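Local coordinates for protein post-proline cleaving enzyme (Rickettsia typhi, PDB 4HVT) that probably acts as a serine-type oligopeptidase that cuts peptides after proline residues, at residues A[153-158]-A[184-190]. Numbering follows the deposited sequence.
Sequences KDEMFF and EGKFTYP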
ATOM      1  N   LYS A 153       3.676  13.480   4.306  1.00 14.16           N
ATOM      2  CA  LYS A 153       2.609  14.067   3.514  1.00 13.98           C
ATOM      3  C   LYS A 153       2.349  13.257   2.227  1.00 12.29           C
ATOM      4  O   LYS A 153       3.266  12.612   1.691  1.00 11.47           O
ATOM      5  CB  LYS A 153       2.932  15.508   3.126  1.00 15.62           C
ATOM      6  CG  LYS A 153       2.906  16.461   4.311  1.00 17.90           C
ATOM      7  CD  LYS A 153       2.687  17.907   3.926  1.00 21.02           C
ATOM      8  CE  LYS A 153       3.901  18.458   3.230  1.00 22.68           C
ATOM      9  NZ  LYS A 153       3.474  19.785   2.722  1.00 24.39           N
ATOM     10  N   ASP A 154       1.103  13.276   1.761  1.00 11.29           N
ATOM     11  CA  ASP A 154       0.749  12.769   0.431  1.00 10.75           C
ATOM     12  C   ASP A 154       1.229  13.781  -0.637  1.00 10.85           C
ATOM     13  O   ASP A 154       1.587  13.436  -1.755  1.00 10.47           O
ATOM     14  CB  ASP A 154      -0.766  12.549   0.268  1.00 10.43           C
ATOM     15  CG  ASP A 154      -1.322  11.332   1.022  1.00 10.69           C
ATOM     16  OD1 ASP A 154      -0.572  10.558   1.672  1.00 10.40           O
ATOM     17  OD2 ASP A 154      -2.563  11.150   0.969  1.00 11.17           O
ATOM     18  N   GLU A 155       1.165  15.051  -0.304  1.00 11.35           N
ATOM     19  CA  GLU A 155       1.726  16.102  -1.162  1.00 11.55           C
ATOM     20  C   GLU A 155       3.176  15.830  -1.374  1.00 11.65           C
ATOM     21  O   GLU A 155       3.894  15.550  -0.419  1.00 11.50           O
ATOM     22  CB  GLU A 155       1.601  17.445  -0.484  1.00 12.73           C
ATOM     23  CG  GLU A 155       0.176  17.984  -0.459  1.00 13.44           C
ATOM     24  CD  GLU A 155       0.079  19.356   0.151  1.00 15.16           C
ATOM     25  OE1 GLU A 155       0.573  19.552   1.253  1.00 16.30           O
ATOM     26  OE2 GLU A 155      -0.549  20.264  -0.497  1.00 18.26           O
ATOM     27  N   MET A 156       3.620  15.978  -2.617  1.00 11.27           N
ATOM     28  CA  MET A 156       5.006  15.698  -2.970  1.00 11.67           C
ATOM     29  C   MET A 156       5.482  16.583  -4.139  1.00 11.06           C
ATOM     30  O   MET A 156       4.683  17.310  -4.760  1.00 10.91           O
ATOM     31  CB  MET A 156       5.190  14.231  -3.276  1.00 12.33           C
ATOM     32  CG  MET A 156       4.278  13.659  -4.338  1.00 12.79           C
ATOM     33  SD  MET A 156       4.565  11.850  -4.575  1.00 14.79           S
ATOM     34  CE  MET A 156       4.273  11.162  -3.034  1.00 13.87           C
ATOM     35  N   PHE A 157       6.785  16.540  -4.368  1.00 10.95           N
ATOM     36  CA  PHE A 157       7.464  17.328  -5.405  1.00 10.93           C
ATOM     37  C   PHE A 157       8.574  16.434  -5.958  1.00 10.70           C
ATOM     38  O   PHE A 157       8.563  15.222  -5.730  1.00 10.15           O
ATOM     39  CB  PHE A 157       8.000  18.654  -4.841  1.00 11.81           C
ATOM     40  CG  PHE A 157       8.883  18.501  -3.682  1.00 12.75           C
ATOM     41  CD1 PHE A 157       8.368  18.250  -2.421  1.00 12.80           C
ATOM     42  CD2 PHE A 157      10.271  18.573  -3.832  1.00 13.30           C
ATOM     43  CE1 PHE A 157       9.197  18.088  -1.341  1.00 13.40           C
ATOM     44  CE2 PHE A 157      11.100  18.439  -2.736  1.00 14.18           C
ATOM     45  CZ  PHE A 157      10.556  18.184  -1.505  1.00 14.18           C
ATOM     46  N   PHE A 158       9.464  16.993  -6.762  1.00 10.63           N
ATOM     47  CA  PHE A 158      10.559  16.202  -7.313  1.00 10.59           C
ATOM     48  C   PHE A 158      11.676  17.140  -7.640  1.00 11.32           C
ATOM     49  O   PHE A 158      11.480  18.341  -7.714  1.00 11.25           O
ATOM     50  CB  PHE A 158      10.145  15.452  -8.573  1.00 10.08           C
ATOM     51  CG  PHE A 158       9.468  16.343  -9.592  1.00  9.91           C
ATOM     52  CD1 PHE A 158      10.227  16.989 -10.564  1.00 10.28           C
ATOM     53  CD2 PHE A 158       8.123  16.438  -9.601  1.00  9.56           C
ATOM     54  CE1 PHE A 158       9.600  17.829 -11.481  1.00 10.35           C
ATOM     55  CE2 PHE A 158       7.486  17.274 -10.511  1.00  9.71           C
ATOM     56  CZ  PHE A 158       8.238  17.939 -11.475  1.00  9.92           C
ATOM     57  N   GLU A 184       3.610  21.876  -4.360  1.00 13.98           N
ATOM     58  CA  GLU A 184       3.399  20.487  -3.954  1.00 13.53           C
ATOM     59  C   GLU A 184       2.029  20.036  -4.360  1.00 12.51           C
ATOM     60  O   GLU A 184       1.114  20.853  -4.467  1.00 12.94           O
ATOM     61  CB  GLU A 184       3.539  20.360  -2.452  1.00 14.26           C
ATOM     62  CG  GLU A 184       4.926  20.697  -1.920  1.00 15.30           C
ATOM     63  CD  GLU A 184       4.947  20.805  -0.399  1.00 16.81           C
ATOM     64  OE1 GLU A 184       4.640  19.820   0.280  1.00 16.59           O
ATOM     65  OE2 GLU A 184       5.162  21.917   0.135  1.00 18.88           O
ATOM     66  N   GLY A 185       1.864  18.750  -4.586  1.00 11.24           N
ATOM     67  CA  GLY A 185       0.560  18.207  -4.932  1.00 10.47           C
ATOM     68  C   GLY A 185       0.478  16.760  -4.491  1.00 10.15           C
ATOM     69  O   GLY A 185       1.491  16.069  -4.534  1.00  9.83           O
ATOM     70  N   LYS A 186      -0.721  16.323  -4.057  1.00  9.94           N
ATOM     71  CA  LYS A 186      -0.855  14.939  -3.580  1.00  9.79           C
ATOM     72  C   LYS A 186      -0.610  13.950  -4.715  1.00  9.58           C
ATOM     73  O   LYS A 186      -1.330  13.895  -5.711  1.00  9.20           O
ATOM     74  CB  LYS A 186      -2.204  14.658  -2.935  1.00 10.15           C
ATOM     75  CG  LYS A 186      -2.416  15.373  -1.628  1.00 10.98           C
ATOM     76  CD  LYS A 186      -3.579  14.777  -0.844  1.00 11.33           C
ATOM     77  CE  LYS A 186      -4.891  14.899  -1.577  1.00 11.30           C
ATOM     78  NZ  LYS A 186      -5.961  14.219  -0.785  1.00 11.61           N
ATOM     79  N   PHE A 187       0.415  13.145  -4.534  1.00  9.64           N
ATOM     80  CA  PHE A 187       0.875  12.153  -5.516  1.00 10.13           C
ATOM     81  C   PHE A 187       1.094  12.776  -6.911  1.00  9.92           C
ATOM     82  O   PHE A 187       0.837  12.175  -7.941  1.00  9.95           O
ATOM     83  CB  PHE A 187      -0.036  10.934  -5.531  1.00 10.67           C
ATOM     84  CG  PHE A 187      -0.123  10.252  -4.190  1.00 11.70           C
ATOM     85  CD1 PHE A 187       1.004   9.657  -3.627  1.00 12.90           C
ATOM     86  CD2 PHE A 187      -1.277  10.301  -3.456  1.00 12.96           C
ATOM     87  CE1 PHE A 187       0.951   9.035  -2.389  1.00 14.10           C
ATOM     88  CE2 PHE A 187      -1.332   9.709  -2.217  1.00 13.79           C
ATOM     89  CZ  PHE A 187      -0.231   9.100  -1.685  1.00 13.97           C
ATOM     90  N   THR A 188       1.669  13.957  -6.887  1.00 10.21           N
ATOM     91  CA  THR A 188       2.264  14.557  -8.107  1.00 10.20           C
ATOM     92  C   THR A 188       3.491  13.762  -8.423  1.00 10.52           C
ATOM     93  O   THR A 188       4.426  13.713  -7.617  1.00 10.75           O
ATOM     94  CB  THR A 188       2.646  16.012  -7.895  1.00 10.73           C
ATOM     95  OG1 THR A 188       1.445  16.810  -7.789  1.00 10.44           O
ATOM     96  CG2 THR A 188       3.449  16.489  -9.103  1.00 10.88           C
ATOM     97  N   TYR A 189       3.462  13.088  -9.566  1.00 10.73           N
ATOM     98  CA  TYR A 189       4.584  12.347 -10.096  1.00 11.68           C
ATOM     99  C   TYR A 189       4.819  12.715 -11.562  1.00 10.90           C
ATOM    100  O   TYR A 189       3.838  12.870 -12.346  1.00 11.02           O
ATOM    101  CB  TYR A 189       4.313  10.836 -10.072  1.00 12.83           C
ATOM    102  CG  TYR A 189       4.301  10.164  -8.743  1.00 14.53           C
ATOM    103  CD1 TYR A 189       5.474   9.905  -8.048  1.00 16.10           C
ATOM    104  CD2 TYR A 189       3.115   9.691  -8.228  1.00 16.03           C
ATOM    105  CE1 TYR A 189       5.431   9.217  -6.809  1.00 16.82           C
ATOM    106  CE2 TYR A 189       3.062   9.022  -7.019  1.00 17.23           C
ATOM    107  CZ  TYR A 189       4.206   8.785  -6.325  1.00 17.27           C
ATOM    108  OH  TYR A 189       4.076   8.127  -5.122  1.00 21.15           O
ATOM    109  N   PRO A 190       6.094  12.869 -11.948  1.00  9.86           N
ATOM    110  CA  PRO A 190       6.380  13.244 -13.355  1.00  9.69           C
ATOM    111  C   PRO A 190       6.730  12.049 -14.219  1.00  9.84           C
ATOM    112  O   PRO A 190       7.259  11.034 -13.721  1.00 10.30           O
ATOM    113  CB  PRO A 190       7.591  14.147 -13.225  1.00  9.92           C
ATOM    114  CG  PRO A 190       8.346  13.540 -12.032  1.00  9.93           C
ATOM    115  CD  PRO A 190       7.254  13.099 -11.088  1.00  9.83           C
TER
HETATM  116  O   HOH W   1       5.193  22.585   2.758  1.00 31.65           O
HETATM  117  O   HOH W   2      -5.032  11.661  -0.162  1.00 10.64           O
HETATM  118  O   HOH W   3       5.848  17.332   0.455  1.00 12.77           O
HETATM  119  O   HOH W   4      -1.654  20.347  -2.978  1.00 34.69           O
HETATM  120  O   HOH W   5       7.085  13.521  -7.511  1.00 10.47           O
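Residues 155-156 and 185-186 pair antiparallel, M156 and G185 exchanging both backbone hydrogen bonds while E155 and K186 form the neighbouring non-hydrogen-bonded pair; beyond it F187 N donates to D154 O over 3.0 Å. A type II turn from G185 to T188 carries segment 184-190 round past the M156 side chain, whose CG comes 3.3 Å from T188 O, and G185 O accepts from M156 N and T188 N on opposite faces of its plane. With CG set between the backbone N and the carbonyl carbon (chi1 55°), M156 drops into this bend. Its SD lies over one face of the Y189 ring, 3.8 Å from the centroid, a Met-aromatic contact, while CE meets F187 CD1 at 3.6 Å. The pairing adds the short strand 185-186 to a propeller-blade sheet, and the chain continues into the next sheet at 190-192. There P190 CG sits over the F158 ring, 3.9 Å from its centroid, in a CH-pi contact. On the E155 side of the sheet, K153 NZ bridges two carboxylates: it reaches E184 OE1 on the syn side at 2.7 Å and E155 OE1 from above its plane at 3.3 Å. D154 CG comes within 3.6 Å of F187 CE2, the carboxylate tilted 37° from the ring plane; its OD2 is salt-bridged to R651, and one water links OD2 to K186 NZ, which also bonds S212 O.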